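Local coordinates for protein putative creatinine amidohydrolase (Bacteroides fragilis, PDB 3LUB) that probably hydrolyses carbon-nitrogen bonds in linear amides as a zinc-dependent member of the creatininase superfamily, at residues F[30-35]-F[75-80]. Sequence-based numbering, arbitrary orientation.
Sequences ATEPHN and GAHNPG. With ZN (zinc ion), chain B; ZN (zinc ion), chain C; EDO (1,2-ethanediol), chain D.
Ala30 meets His77 at the edge of its imidazole: the methyl CB lies near the ring plane, 3.5 Å from NE2. Its CA also comes within 3.8 Å of Gly75 N, the closest pass of the two backbones. At Thr31 a water joins the segments. It accepts the N-H of Thr31 at 2.8 Å (N to O) and that of Gly75, and in the imidazole plane it lies 2.7 Å from His77 NE2, which helps to set the ring's rotation. Glu32 has CG anti to its backbone N (chi1 -172°) and an extended chain, which carries it past His77 with CD 3.4 Å from CE1, the carboxylate turned 54° from the ring. OE1 binds one zinc at 2.2 Å, while OE2 is hydrogen-bonded to Gln81. The carbonyl O of Glu32 accepts a hydrogen bond from His34 ND1, which lies above the carbonyl plane (2.7 Å, ND1 to O); this helps to turn NE2 toward the second zinc. A water bridges the two metals, and Asp43, His120 and Glu168 complete this dinuclear site, as in creatininase relatives. Both segments are loops beyond the parallel sheet, 30-35 between strand 23-28 and helix 42-62, where Ala30 touches Asp43, and 75-80 between strand 66-68 and helix 92-108.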
loop_
_atom_site.group_PDB
_atom_site.type_symbol
_atom_site.label_atom_id
_atom_site.label_comp_id
_atom_site.label_asym_id
_atom_site.label_seq_id
_atom_site.Cartn_x
_atom_site.Cartn_y
_atom_site.Cartn_z
ATOM N N ALA F 30 -23.892 2.891 -2.655
ATOM C CA ALA F 30 -23.634 1.828 -1.693
ATOM C C ALA F 30 -24.489 0.645 -2.120
ATOM O O ALA F 30 -25.482 0.829 -2.835
ATOM C CB ALA F 30 -24.012 2.269 -0.241
ATOM N N THR F 31 -24.090 -0.549 -1.671
ATOM C CA THR F 31 -24.855 -1.786 -1.776
ATOM C C THR F 31 -25.247 -2.163 -0.317
ATOM O O THR F 31 -24.433 -2.663 0.481
ATOM C CB THR F 31 -24.021 -2.853 -2.519
ATOM O OG1 THR F 31 -23.548 -2.294 -3.767
ATOM C CG2 THR F 31 -24.808 -4.181 -2.772
ATOM N N GLU F 32 -26.505 -1.901 0.024
ATOM C CA GLU F 32 -26.912 -1.689 1.407
ATOM C C GLU F 32 -28.399 -1.933 1.574
ATOM O O GLU F 32 -29.194 -1.341 0.867
ATOM C CB GLU F 32 -26.611 -0.244 1.821
ATOM C CG GLU F 32 -26.822 0.061 3.298
ATOM C CD GLU F 32 -26.725 1.534 3.629
ATOM O OE1 GLU F 32 -27.000 2.354 2.719
ATOM O OE2 GLU F 32 -26.398 1.879 4.790
ATOM N N PRO F 33 -28.776 -2.792 2.529
ATOM C CA PRO F 33 -30.190 -2.960 2.833
ATOM C C PRO F 33 -30.827 -1.618 3.296
ATOM O O PRO F 33 -30.196 -0.855 4.027
ATOM C CB PRO F 33 -30.198 -3.973 3.972
ATOM C CG PRO F 33 -28.840 -4.583 4.008
ATOM C CD PRO F 33 -27.914 -3.627 3.374
ATOM N N HIS F 34 -32.053 -1.377 2.833
ATOM C CA HIS F 34 -32.824 -0.176 3.106
ATOM C C HIS F 34 -34.188 -0.535 3.661
ATOM O O HIS F 34 -35.151 -0.624 2.909
ATOM C CB HIS F 34 -32.988 0.602 1.809
ATOM C CG HIS F 34 -31.825 1.493 1.530
ATOM N ND1 HIS F 34 -30.580 1.008 1.165
ATOM C CD2 HIS F 34 -31.698 2.834 1.637
ATOM C CE1 HIS F 34 -29.753 2.027 1.005
ATOM N NE2 HIS F 34 -30.406 3.144 1.295
ATOM N N ASN F 35 -34.276 -0.759 4.968
ATOM C CA ASN F 35 -35.478 -1.333 5.551
ATOM C C ASN F 35 -35.764 -2.639 4.783
ATOM O O ASN F 35 -34.861 -3.222 4.211
ATOM C CB ASN F 35 -36.609 -0.313 5.437
ATOM C CG ASN F 35 -37.771 -0.576 6.384
ATOM O OD1 ASN F 35 -38.324 -1.673 6.404
ATOM N ND2 ASN F 35 -38.180 0.455 7.127
ATOM N N GLY F 75 -19.914 1.578 -0.981
ATOM C CA GLY F 75 -20.111 2.435 0.186
ATOM C C GLY F 75 -19.305 2.021 1.395
ATOM O O GLY F 75 -18.803 0.919 1.436
ATOM N N ALA F 76 -19.111 2.964 2.321
ATOM C CA ALA F 76 -18.520 2.754 3.632
ATOM C C ALA F 76 -19.664 2.587 4.627
ATOM O O ALA F 76 -20.505 3.508 4.792
ATOM C CB ALA F 76 -17.679 3.967 4.029
ATOM N N HIS F 77 -19.641 1.467 5.348
ATOM C CA HIS F 77 -20.751 1.052 6.221
ATOM C C HIS F 77 -20.386 0.900 7.681
ATOM O O HIS F 77 -19.205 0.977 8.047
ATOM C CB HIS F 77 -21.359 -0.234 5.669
ATOM C CG HIS F 77 -22.025 -0.002 4.368
ATOM N ND1 HIS F 77 -23.120 0.821 4.256
ATOM C CD2 HIS F 77 -21.674 -0.339 3.109
ATOM C CE1 HIS F 77 -23.462 0.917 2.985
ATOM N NE2 HIS F 77 -22.600 0.225 2.268
ATOM N N ASN F 78 -21.423 0.728 8.513
ATOM C CA ASN F 78 -21.256 0.756 9.950
ATOM C C ASN F 78 -21.170 -0.621 10.556
ATOM O O ASN F 78 -21.562 -1.618 9.940
ATOM C CB ASN F 78 -22.445 1.484 10.623
ATOM C CG ASN F 78 -22.365 2.971 10.516
ATOM O OD1 ASN F 78 -21.763 3.495 9.597
ATOM N ND2 ASN F 78 -23.010 3.668 11.440
ATOM N N PRO F 79 -20.728 -0.669 11.819
ATOM C CA PRO F 79 -20.812 -1.917 12.548
ATOM C C PRO F 79 -22.241 -2.485 12.580
ATOM O O PRO F 79 -23.217 -1.746 12.740
ATOM C CB PRO F 79 -20.340 -1.532 13.956
ATOM C CG PRO F 79 -19.508 -0.301 13.755
ATOM C CD PRO F 79 -20.168 0.427 12.641
ATOM N N GLY F 80 -22.346 -3.794 12.398
ATOM C CA GLY F 80 -23.628 -4.464 12.321
ATOM C C GLY F 80 -24.243 -4.533 10.927
ATOM O O GLY F 80 -25.143 -5.338 10.725
HETATM ZN ZN ZN B . -26.880 4.603 2.669
HETATM ZN ZN ZN C . -29.963 5.272 1.262
HETATM C C1 EDO D . -20.952 -4.225 -5.429
HETATM O O1 EDO D . -22.364 -4.013 -5.563
HETATM C C2 EDO D . -20.469 -5.000 -6.647
HETATM O O2 EDO D . -20.940 -6.361 -6.592
HETATM O O HOH W 1 -21.753 -0.628 -0.119
HETATM O O HOH W 2 -28.995 5.821 3.028
#